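Local coordinates for protein 5-formaminoimidazole-4-carboxamide-1-(Beta)-D-ribofuranosyl 5'-monophosphate synthetase (Thermococcus kodakarensis, PDB 2PBZ) that binds ATP and probably acts as a magnesium-dependent ligase that forms a carbon-nitrogen bond in purine (IMP) biosynthesis, at residues R85-R91 with L307-T312; E126-I132 with P159-F165; D190-A196 with Y209-R215. One frame throughout, in Å; residues are numbered along the deposited sequence.

Contact 1. Residues R85-R91 with L307-T312; sequences RFFGNRR and LEEVVT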
# COMPACT_ATOMS: atom_id res chain seq x y z
N ARG A 85 15.05 -2.60 -32.10
CA ARG A 85 16.16 -2.37 -31.19
C ARG A 85 16.18 -3.09 -29.82
O ARG A 85 17.21 -3.64 -29.46
CB ARG A 85 16.32 -0.87 -30.99
CG ARG A 85 17.75 -0.44 -30.75
CD ARG A 85 18.10 0.78 -31.60
NE ARG A 85 19.52 1.05 -31.53
CZ ARG A 85 20.46 0.16 -31.83
NH1 ARG A 85 20.12 -1.07 -32.22
NH2 ARG A 85 21.75 0.49 -31.74
N PHE A 86 15.08 -3.06 -29.06
CA PHE A 86 14.94 -3.75 -27.73
C PHE A 86 15.83 -3.41 -26.54
O PHE A 86 17.05 -3.53 -26.61
CB PHE A 86 15.02 -5.27 -27.89
CG PHE A 86 13.71 -5.92 -28.23
CD1 PHE A 86 13.11 -5.70 -29.47
CD2 PHE A 86 13.09 -6.76 -27.32
CE1 PHE A 86 11.89 -6.33 -29.80
CE2 PHE A 86 11.88 -7.38 -27.63
CZ PHE A 86 11.28 -7.17 -28.86
N PHE A 87 15.20 -3.05 -25.43
CA PHE A 87 15.93 -2.72 -24.20
C PHE A 87 16.39 -3.94 -23.39
O PHE A 87 15.66 -4.91 -23.27
CB PHE A 87 15.07 -1.85 -23.29
CG PHE A 87 15.79 -1.38 -22.06
CD1 PHE A 87 16.62 -0.26 -22.11
CD2 PHE A 87 15.70 -2.10 -20.87
CE1 PHE A 87 17.36 0.13 -20.99
CE2 PHE A 87 16.44 -1.72 -19.75
CZ PHE A 87 17.27 -0.60 -19.81
N GLY A 88 17.61 -3.88 -22.86
CA GLY A 88 18.18 -4.94 -22.02
C GLY A 88 18.15 -6.39 -22.48
O GLY A 88 17.14 -7.07 -22.35
N ASN A 89 19.29 -6.88 -22.95
CA ASN A 89 19.40 -8.25 -23.44
C ASN A 89 18.17 -8.52 -24.29
O ASN A 89 17.67 -7.59 -24.93
CB ASN A 89 19.50 -9.26 -22.32
CG ASN A 89 20.19 -10.57 -22.76
OD1 ASN A 89 19.80 -11.18 -23.76
ND2 ASN A 89 21.20 -10.99 -22.02
N ARG A 90 17.69 -9.75 -24.29
CA ARG A 90 16.53 -10.10 -25.10
C ARG A 90 16.50 -11.60 -25.20
O ARG A 90 15.45 -12.21 -25.42
CB ARG A 90 16.64 -9.50 -26.52
CG ARG A 90 15.38 -9.69 -27.35
CD ARG A 90 15.39 -8.85 -28.63
NE ARG A 90 15.96 -9.52 -29.80
CZ ARG A 90 16.39 -8.87 -30.87
NH1 ARG A 90 16.31 -7.54 -30.90
NH2 ARG A 90 16.90 -9.54 -31.91
N ARG A 91 17.67 -12.20 -25.05
CA ARG A 91 17.75 -13.65 -25.09
C ARG A 91 17.35 -14.15 -23.71
O ARG A 91 16.99 -15.32 -23.54
CB ARG A 91 19.17 -14.08 -25.45
CG ARG A 91 19.38 -14.29 -26.96
CD ARG A 91 20.14 -13.15 -27.60
NE ARG A 91 21.39 -12.89 -26.88
CZ ARG A 91 22.10 -11.79 -27.01
NH1 ARG A 91 21.71 -10.83 -27.85
NH2 ARG A 91 23.19 -11.62 -26.28
N LEU A 307 24.91 3.06 -24.55
CA LEU A 307 23.73 2.66 -25.30
C LEU A 307 23.84 1.35 -26.07
O LEU A 307 22.85 0.85 -26.61
CB LEU A 307 23.32 3.79 -26.26
CG LEU A 307 21.89 3.82 -26.84
CD1 LEU A 307 21.83 3.05 -28.14
CD2 LEU A 307 20.89 3.27 -25.82
N GLU A 308 25.03 0.78 -26.13
CA GLU A 308 25.16 -0.50 -26.83
C GLU A 308 25.13 -1.55 -25.74
O GLU A 308 24.67 -2.67 -25.94
CB GLU A 308 26.49 -0.59 -27.59
CG GLU A 308 26.53 -1.72 -28.62
CD GLU A 308 26.17 -3.09 -28.04
OE1 GLU A 308 26.98 -3.65 -27.26
OE2 GLU A 308 25.06 -3.60 -28.36
N GLU A 309 25.62 -1.14 -24.57
CA GLU A 309 25.68 -2.01 -23.41
C GLU A 309 24.31 -2.32 -22.80
O GLU A 309 24.19 -3.24 -21.99
CB GLU A 309 26.55 -1.37 -22.32
CG GLU A 309 27.96 -0.98 -22.77
CD GLU A 309 28.79 -0.43 -21.62
OE1 GLU A 309 29.56 0.52 -21.85
OE2 GLU A 309 28.66 -0.94 -20.48
N VAL A 310 23.27 -1.55 -23.18
CA VAL A 310 21.94 -1.78 -22.64
C VAL A 310 20.87 -2.19 -23.64
O VAL A 310 19.70 -2.33 -23.26
CB VAL A 310 21.39 -0.53 -21.87
CG1 VAL A 310 22.38 -0.11 -20.78
CG2 VAL A 310 21.13 0.61 -22.83
N VAL A 311 21.23 -2.39 -24.90
CA VAL A 311 20.21 -2.78 -25.87
C VAL A 311 20.54 -4.06 -26.61
O VAL A 311 21.55 -4.67 -26.37
CB VAL A 311 19.95 -1.66 -26.91
CG1 VAL A 311 19.50 -0.40 -26.21
CG2 VAL A 311 21.22 -1.41 -27.74
N THR A 312 19.65 -4.44 -27.52
CA THR A 312 19.82 -5.65 -28.29
C THR A 312 19.16 -5.58 -29.67
O THR A 312 17.92 -5.74 -29.74
CB THR A 312 19.27 -6.85 -27.51
OG1 THR A 312 20.22 -7.20 -26.50
CG2 THR A 312 19.02 -8.05 -28.43
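An isolated beta bridge between F87 and V311 ties the C-terminal tail, beyond helix 290-302, to the loop that leads from helix 76-80 to helix 99-109. Two backbone bonds make the bridge: F86 O accepts from T312 N at 2.9 Å, and G88 N gives its hydrogen to V310 O at 2.6 Å. G88 suits its place because its positive phi favours glycine and a CB would crowd F87 CD2.

F87 carries the apolar side. Its CB leaves away from the tail, and with CG anti to the backbone N (chi1 -176°) the ring ends nearer V310 than CB does; V310 O sits over one ring face near the rim, and CE1 reaches V310 CB at 4.2 Å. I294 and L298 of helix 290-302 also pack on this ring, so an aromatic large enough to meet both helix and tail is well used here.

At the far end T312, the last modelled residue, lays its methyl against R90: CG2 is 3.4 Å from R90 CB and also lies over one face of the guanidinium. R90 bends at chi3, and its CD rests over a face of the F86 ring; its NH2 is engaged by E80 O, back on helix 76-80. Threonine fits through its branching: CG2 packs on R90 while T312 OG1, on the other branch, lies near N89 O (3.0 Å, a weak contact).

N89 shapes the loop with an Asx turn, OD1 accepting from R91 N at 2.7 Å and from R90 N at 2.6 Å, the latter in the side-chain carbonyl plane.

Contact 2. Residues E126-I132 with P159-F165; sequences ELYFVRI and PYRVERF. With ATP (adenosine-5'-triphosphate), chain D.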
# COMPACT_ATOMS: atom_id res chain seq x y z
N GLU A 126 -2.56 -33.38 3.12
CA GLU A 126 -1.25 -33.03 2.59
C GLU A 126 -1.59 -32.49 1.21
O GLU A 126 -1.61 -33.25 0.22
CB GLU A 126 -0.36 -34.26 2.46
CG GLU A 126 1.07 -33.93 2.05
CD GLU A 126 1.85 -33.24 3.15
OE1 GLU A 126 1.32 -32.25 3.72
OE2 GLU A 126 2.99 -33.68 3.45
N LEU A 127 -1.92 -31.21 1.14
CA LEU A 127 -2.24 -30.59 -0.14
C LEU A 127 -0.98 -30.16 -0.87
O LEU A 127 0.08 -29.99 -0.26
CB LEU A 127 -3.17 -29.39 0.07
CG LEU A 127 -3.15 -28.72 1.45
CD1 LEU A 127 -1.72 -28.28 1.82
CD2 LEU A 127 -4.11 -27.54 1.43
N TYR A 128 -1.11 -29.99 -2.18
CA TYR A 128 0.02 -29.59 -3.00
C TYR A 128 -0.40 -28.54 -4.02
O TYR A 128 -1.59 -28.39 -4.32
CB TYR A 128 0.61 -30.81 -3.71
CG TYR A 128 1.15 -31.85 -2.77
CD1 TYR A 128 0.34 -32.86 -2.27
CD2 TYR A 128 2.49 -31.83 -2.40
CE1 TYR A 128 0.87 -33.85 -1.41
CE2 TYR A 128 3.01 -32.80 -1.54
CZ TYR A 128 2.21 -33.80 -1.06
OH TYR A 128 2.75 -34.76 -0.26
N PHE A 129 0.58 -27.82 -4.56
CA PHE A 129 0.33 -26.80 -5.56
C PHE A 129 0.72 -27.37 -6.91
O PHE A 129 1.74 -28.03 -7.03
CB PHE A 129 1.17 -25.55 -5.25
CG PHE A 129 0.78 -24.33 -6.06
CD1 PHE A 129 -0.40 -23.64 -5.79
CD2 PHE A 129 1.60 -23.89 -7.11
CE1 PHE A 129 -0.78 -22.53 -6.55
CE2 PHE A 129 1.24 -22.78 -7.89
CZ PHE A 129 0.04 -22.09 -7.61
N VAL A 130 -0.11 -27.14 -7.93
CA VAL A 130 0.16 -27.61 -9.29
C VAL A 130 0.44 -26.36 -10.14
O VAL A 130 -0.44 -25.53 -10.32
CB VAL A 130 -1.06 -28.35 -9.88
CG1 VAL A 130 -0.72 -28.86 -11.27
CG2 VAL A 130 -1.48 -29.47 -8.97
N ARG A 131 1.67 -26.24 -10.65
CA ARG A 131 2.04 -25.08 -11.45
C ARG A 131 1.82 -25.28 -12.94
O ARG A 131 1.71 -26.41 -13.40
CB ARG A 131 3.50 -24.71 -11.19
CG ARG A 131 3.89 -23.35 -11.76
CD ARG A 131 3.91 -22.27 -10.68
NE ARG A 131 5.01 -22.51 -9.75
CZ ARG A 131 6.29 -22.58 -10.12
NH1 ARG A 131 6.62 -22.43 -11.40
NH2 ARG A 131 7.24 -22.81 -9.20
N ILE A 132 1.76 -24.17 -13.68
CA ILE A 132 1.55 -24.14 -15.14
C ILE A 132 0.43 -25.08 -15.60
O ILE A 132 -0.73 -24.93 -15.19
CB ILE A 132 2.84 -24.51 -15.93
CG1 ILE A 132 3.88 -23.38 -15.80
CG2 ILE A 132 2.51 -24.74 -17.41
CD1 ILE A 132 5.03 -23.49 -16.80
N PRO A 159 1.37 -29.75 -19.50
CA PRO A 159 2.71 -29.42 -19.02
C PRO A 159 2.62 -28.77 -17.63
O PRO A 159 2.12 -27.63 -17.50
CB PRO A 159 3.22 -28.47 -20.09
CG PRO A 159 1.99 -27.69 -20.41
CD PRO A 159 0.87 -28.73 -20.43
N TYR A 160 3.09 -29.49 -16.61
CA TYR A 160 2.99 -28.99 -15.24
C TYR A 160 4.03 -29.60 -14.31
O TYR A 160 4.90 -30.39 -14.72
CB TYR A 160 1.60 -29.31 -14.70
CG TYR A 160 1.37 -30.79 -14.60
CD1 TYR A 160 1.92 -31.53 -13.56
CD2 TYR A 160 0.67 -31.46 -15.61
CE1 TYR A 160 1.78 -32.91 -13.51
CE2 TYR A 160 0.52 -32.85 -15.58
CZ TYR A 160 1.08 -33.58 -14.52
OH TYR A 160 0.95 -34.94 -14.47
N ARG A 161 3.91 -29.24 -13.03
CA ARG A 161 4.81 -29.69 -11.99
C ARG A 161 4.01 -29.61 -10.69
O ARG A 161 3.11 -28.78 -10.57
CB ARG A 161 6.03 -28.78 -11.93
CG ARG A 161 6.77 -28.80 -10.61
CD ARG A 161 7.61 -27.51 -10.40
NE ARG A 161 8.80 -27.41 -11.25
CZ ARG A 161 9.80 -26.56 -11.01
NH1 ARG A 161 9.76 -25.74 -9.97
NH2 ARG A 161 10.87 -26.54 -11.81
N VAL A 162 4.34 -30.46 -9.72
CA VAL A 162 3.65 -30.49 -8.43
C VAL A 162 4.61 -30.04 -7.36
O VAL A 162 5.72 -30.56 -7.25
CB VAL A 162 3.17 -31.91 -8.10
CG1 VAL A 162 2.27 -31.87 -6.86
CG2 VAL A 162 2.42 -32.49 -9.28
N GLU A 163 4.18 -29.08 -6.55
CA GLU A 163 5.05 -28.56 -5.50
C GLU A 163 4.43 -28.65 -4.13
O GLU A 163 3.20 -28.70 -3.99
CB GLU A 163 5.43 -27.10 -5.81
CG GLU A 163 5.85 -26.87 -7.26
CD GLU A 163 6.38 -25.47 -7.53
OE1 GLU A 163 5.71 -24.47 -7.16
OE2 GLU A 163 7.48 -25.38 -8.13
N ARG A 164 5.29 -28.70 -3.12
CA ARG A 164 4.88 -28.77 -1.72
C ARG A 164 4.07 -27.51 -1.45
O ARG A 164 4.47 -26.42 -1.84
CB ARG A 164 6.12 -28.80 -0.83
CG ARG A 164 5.87 -29.07 0.65
CD ARG A 164 5.47 -30.53 0.88
NE ARG A 164 5.48 -30.90 2.30
CZ ARG A 164 4.65 -30.41 3.22
NH1 ARG A 164 3.71 -29.52 2.88
NH2 ARG A 164 4.75 -30.82 4.48
N PHE A 165 2.91 -27.66 -0.80
CA PHE A 165 2.10 -26.49 -0.50
C PHE A 165 2.77 -25.70 0.62
O PHE A 165 3.14 -26.26 1.66
CB PHE A 165 0.72 -26.91 -0.02
CG PHE A 165 -0.20 -25.74 0.23
CD1 PHE A 165 -1.03 -25.27 -0.79
CD2 PHE A 165 -0.25 -25.13 1.48
CE1 PHE A 165 -1.90 -24.20 -0.57
CE2 PHE A 165 -1.12 -24.05 1.71
CZ PHE A 165 -1.96 -23.59 0.68
PG ATP D . 2.29 -17.58 -14.64
O1G ATP D . 3.48 -18.52 -14.78
O2G ATP D . 1.17 -17.96 -15.80
O3G ATP D . 2.77 -16.02 -14.84
PB ATP D . 2.70 -17.37 -11.97
O1B ATP D . 3.87 -18.28 -12.05
O2B ATP D . 3.18 -15.83 -12.13
O3B ATP D . 1.62 -17.75 -13.15
PA ATP D . 2.68 -17.28 -9.16
O1A ATP D . 3.20 -15.90 -9.07
O2A ATP D . 3.87 -18.35 -8.97
O3A ATP D . 1.88 -17.57 -10.59
O5' ATP D . 1.50 -17.53 -8.10
C5' ATP D . 1.90 -17.25 -6.79
C4' ATP D . 0.65 -17.50 -5.96
O4' ATP D . 0.18 -18.88 -6.06
C3' ATP D . 0.86 -17.17 -4.48
O3' ATP D . -0.01 -16.13 -4.11
C2' ATP D . 0.58 -18.44 -3.71
O2' ATP D . -0.53 -18.24 -2.82
C1' ATP D . 0.30 -19.53 -4.77
N9 ATP D . 1.42 -20.49 -4.73
C8 ATP D . 2.49 -20.57 -5.60
N7 ATP D . 3.29 -21.53 -5.26
C5 ATP D . 2.80 -22.13 -4.14
C6 ATP D . 3.20 -23.23 -3.32
N6 ATP D . 4.38 -23.92 -3.62
N1 ATP D . 2.43 -23.56 -2.23
C2 ATP D . 1.29 -22.90 -1.93
N3 ATP D . 0.88 -21.88 -2.69
C4 ATP D . 1.58 -21.47 -3.79
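F129 and E163 form a hydrogen-bonded pair in an antiparallel strand pairing, 128-131 against 161-164, at one edge of the three-stranded sheet that lines the adenine end of the ATP site, consistent with an ATP-grasp fold. The pairing is regular at its centre: F129 N donates to E163 O at 2.8 Å, and E163 N returns a nearly straight bond (173°) to F129 O.

F129 suits its place because a flat ring can cover a flat base. With CG anti to the backbone N (chi1 -168°), the ring reaches the nucleotide and lays one face against the purine, CE2 3.4 Å from ATP C8. Replacing it with an alanine would probably leave this side of the adenine uncovered and the base freer to shift. The C2 corner of the base lies over one face of the F165 ring, near the rim, while the opposite face of that ring takes L127 CD2 directly above its centre, a CH-pi contact at 4.3 Å; V204 of the second subunit also packs on F165. The base is recognised by the backbone as well, ATP N6 donating to R164 O at 3.1 Å.

Beside the base, E163 is the shared anion for two arginines, both of which reach its OE2. R131 is bent at chi2 and chi3, and R131 NH2 lies 2.8 Å from E163 OE2 in a salt bridge, its guanidinium nearly perpendicular to the carboxylate. The negative charge of E163 probably offsets the nearness of the two arginines, and D103 gives R161 a second partner through its NH2. R161 NH1 reaches E163 OE2 at 3.0 Å, with that oxygen in the guanidinium plane and met nearly along its C-O axis.

Contact 3. Residues D190-A196 with Y209-R215; sequences DERVLIA and YTIVGNR. With ATP (adenosine-5'-triphosphate), chain D.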
# COMPACT_ATOMS: atom_id res chain seq x y z
N ASP A 190 6.89 -6.49 -3.90
CA ASP A 190 5.50 -6.52 -4.22
C ASP A 190 4.81 -7.70 -3.56
O ASP A 190 5.43 -8.66 -3.14
CB ASP A 190 5.39 -6.62 -5.75
CG ASP A 190 3.99 -6.79 -6.22
OD1 ASP A 190 3.19 -5.84 -6.04
OD2 ASP A 190 3.67 -7.88 -6.76
N GLU A 191 3.49 -7.60 -3.47
CA GLU A 191 2.63 -8.63 -2.93
C GLU A 191 1.43 -8.67 -3.87
O GLU A 191 0.81 -7.63 -4.11
CB GLU A 191 2.20 -8.25 -1.52
CG GLU A 191 1.19 -9.19 -0.90
CD GLU A 191 1.11 -9.02 0.61
OE1 GLU A 191 0.87 -7.88 1.08
OE2 GLU A 191 1.31 -10.05 1.30
N ARG A 192 1.11 -9.84 -4.42
CA ARG A 192 -0.01 -9.97 -5.36
C ARG A 192 -1.40 -9.92 -4.72
O ARG A 192 -1.61 -10.36 -3.58
CB ARG A 192 0.09 -11.29 -6.15
CG ARG A 192 1.44 -11.61 -6.76
CD ARG A 192 1.63 -11.00 -8.14
NE ARG A 192 2.86 -10.21 -8.20
CZ ARG A 192 3.87 -10.46 -9.02
NH1 ARG A 192 3.81 -11.48 -9.86
NH2 ARG A 192 4.92 -9.66 -9.00
N VAL A 193 -2.35 -9.36 -5.46
CA VAL A 193 -3.74 -9.31 -5.03
C VAL A 193 -4.38 -10.37 -5.93
O VAL A 193 -4.52 -10.18 -7.13
CB VAL A 193 -4.42 -7.93 -5.26
CG1 VAL A 193 -5.88 -7.98 -4.77
CG2 VAL A 193 -3.68 -6.86 -4.50
N LEU A 194 -4.73 -11.50 -5.32
CA LEU A 194 -5.34 -12.62 -6.04
C LEU A 194 -6.83 -12.68 -5.83
O LEU A 194 -7.36 -12.06 -4.90
CB LEU A 194 -4.70 -13.93 -5.56
CG LEU A 194 -3.41 -14.38 -6.26
CD1 LEU A 194 -2.46 -13.21 -6.44
CD2 LEU A 194 -2.77 -15.48 -5.43
N ILE A 195 -7.52 -13.44 -6.68
CA ILE A 195 -8.95 -13.53 -6.52
C ILE A 195 -9.16 -14.51 -5.39
O ILE A 195 -10.26 -14.67 -4.88
CB ILE A 195 -9.64 -13.95 -7.84
CG1 ILE A 195 -9.56 -15.44 -8.10
CG2 ILE A 195 -8.96 -13.26 -8.99
CD1 ILE A 195 -10.01 -15.78 -9.52
N ALA A 196 -8.07 -15.15 -4.99
CA ALA A 196 -8.14 -16.11 -3.91
C ALA A 196 -8.44 -15.44 -2.57
O ALA A 196 -8.25 -16.05 -1.53
CB ALA A 196 -6.87 -16.92 -3.83
N TYR A 209 -5.79 -18.53 -8.50
CA TYR A 209 -4.71 -17.66 -8.07
C TYR A 209 -4.34 -16.58 -9.07
O TYR A 209 -3.23 -16.06 -9.05
CB TYR A 209 -3.48 -18.48 -7.71
CG TYR A 209 -3.68 -19.25 -6.43
CD1 TYR A 209 -4.45 -20.42 -6.41
CD2 TYR A 209 -3.13 -18.80 -5.24
CE1 TYR A 209 -4.68 -21.10 -5.21
CE2 TYR A 209 -3.35 -19.48 -4.04
CZ TYR A 209 -4.12 -20.63 -4.03
OH TYR A 209 -4.34 -21.27 -2.83
N THR A 210 -5.27 -16.26 -9.96
CA THR A 210 -5.07 -15.22 -10.96
C THR A 210 -4.89 -13.84 -10.30
O THR A 210 -5.68 -13.44 -9.45
CB THR A 210 -6.29 -15.15 -11.92
OG1 THR A 210 -6.61 -16.47 -12.37
CG2 THR A 210 -5.98 -14.27 -13.12
N ILE A 211 -3.85 -13.11 -10.70
CA ILE A 211 -3.62 -11.80 -10.11
C ILE A 211 -4.59 -10.76 -10.66
O ILE A 211 -4.92 -10.75 -11.85
CB ILE A 211 -2.17 -11.29 -10.31
CG1 ILE A 211 -2.05 -10.58 -11.65
CG2 ILE A 211 -1.17 -12.44 -10.23
CD1 ILE A 211 -1.44 -9.19 -11.55
N VAL A 212 -5.03 -9.87 -9.77
CA VAL A 212 -5.94 -8.80 -10.13
C VAL A 212 -5.14 -7.50 -10.04
O VAL A 212 -5.36 -6.57 -10.81
CB VAL A 212 -7.13 -8.76 -9.14
CG1 VAL A 212 -8.24 -7.90 -9.70
CG2 VAL A 212 -7.61 -10.16 -8.85
N GLY A 213 -4.22 -7.45 -9.09
CA GLY A 213 -3.40 -6.27 -8.87
C GLY A 213 -2.17 -6.53 -8.02
O GLY A 213 -1.79 -7.67 -7.79
N ASN A 214 -1.56 -5.45 -7.54
CA ASN A 214 -0.36 -5.57 -6.75
C ASN A 214 -0.34 -4.55 -5.61
O ASN A 214 -0.79 -3.43 -5.77
CB ASN A 214 0.86 -5.33 -7.65
CG ASN A 214 0.89 -6.26 -8.86
OD1 ASN A 214 1.42 -7.37 -8.80
ND2 ASN A 214 0.30 -5.81 -9.96
N ARG A 215 0.20 -4.96 -4.46
CA ARG A 215 0.32 -4.10 -3.28
C ARG A 215 1.80 -3.86 -2.96
O ARG A 215 2.57 -4.82 -2.83
CB ARG A 215 -0.29 -4.73 -2.02
CG ARG A 215 -1.76 -5.06 -2.03
CD ARG A 215 -2.18 -5.50 -0.63
NE ARG A 215 -3.52 -6.07 -0.55
CZ ARG A 215 -3.84 -7.32 -0.90
NH1 ARG A 215 -2.90 -8.15 -1.36
NH2 ARG A 215 -5.10 -7.75 -0.78
PG ATP D . 2.29 -17.58 -14.64
O1G ATP D . 3.48 -18.52 -14.78
O2G ATP D . 1.17 -17.96 -15.80
O3G ATP D . 2.77 -16.02 -14.84
PB ATP D . 2.70 -17.37 -11.97
O1B ATP D . 3.87 -18.28 -12.05
O2B ATP D . 3.18 -15.83 -12.13
O3B ATP D . 1.62 -17.75 -13.15
PA ATP D . 2.68 -17.28 -9.16
O1A ATP D . 3.20 -15.90 -9.07
O2A ATP D . 3.87 -18.35 -8.97
O3A ATP D . 1.88 -17.57 -10.59
O5' ATP D . 1.50 -17.53 -8.10
C5' ATP D . 1.90 -17.25 -6.79
C4' ATP D . 0.65 -17.50 -5.96
O4' ATP D . 0.18 -18.88 -6.06
C3' ATP D . 0.86 -17.17 -4.48
O3' ATP D . -0.01 -16.13 -4.11
C2' ATP D . 0.58 -18.44 -3.71
O2' ATP D . -0.53 -18.24 -2.82
C1' ATP D . 0.30 -19.53 -4.77
N9 ATP D . 1.42 -20.49 -4.73
C8 ATP D . 2.49 -20.57 -5.60
N7 ATP D . 3.29 -21.53 -5.26
C5 ATP D . 2.80 -22.13 -4.14
C6 ATP D . 3.20 -23.23 -3.32
N6 ATP D . 4.38 -23.92 -3.62
N1 ATP D . 2.43 -23.56 -2.23
C2 ATP D . 1.29 -22.90 -1.93
N3 ATP D . 0.88 -21.88 -2.69
C4 ATP D . 1.58 -21.47 -3.79
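V193 faces two residues at once: V212 and G213 both lie opposite it, a classic beta bulge that shifts the register of the antiparallel strands by one residue. V193 O takes a nearly straight bond from V212 N at 2.7 Å and a weak one from G213 N at 3.4 Å, while V193 N donates to G213 O from above the carbonyl plane.

Beyond it, regular pairing returns. R215 N donates to E191 O at 2.8 Å, and the extended R215 side chain crosses V193 at about a right angle, laying one guanidinium face over CG2. Its charged end looks to other chains: NH2 meets E191 of the third subunit, just as E191 here pairs with R215 of the second. On the other face of the sheet R192, bent at chi2 and chi3, grips D190 side-on, NE (2.9 Å) and NH2 (3.1 Å) both donating to OD2 in the guanidinium plane; D270 is a further partner for that arginine.

Toward the nucleotide, L194 CD2 touches Y209 CD2 at 3.3 Å, and A196 CB covers a face of the tyrosine ring. The same L194 methyl borders the ribose at ATP O3', with Y209 CE2 at 3.3 Å from ATP O2', so an apolar branch and a ring together wall the sugar.

Within the five-stranded antiparallel sheet, strand 183-194 lies between 170-178 and 211-216; the last is outermost in this chain, yet G213 and N214 pair with an antiparallel strand of the third subunit, and the sheet runs on across the interface.

How the contacts relate
Contact 1 closes a long loop of chain inside which contacts 2 and 3 follow one another in series. It lies on the opposite side of the chain's centre, about 35 Å from contact 2 and about 30 Å from contact 3 between centres, and joins the N-terminal family region to the C-terminal tail, away from the nucleotide. Contacts 2 and 3 belong to different antiparallel sheets, with centres about 19 Å apart, but meet where F129 CE1 lies 4.2 Å from Y209 CD1. Both border ATP, contact 2 at the adenine and contact 3 at the ribose, and both touch the second subunit, placing the site close to the trimer interface.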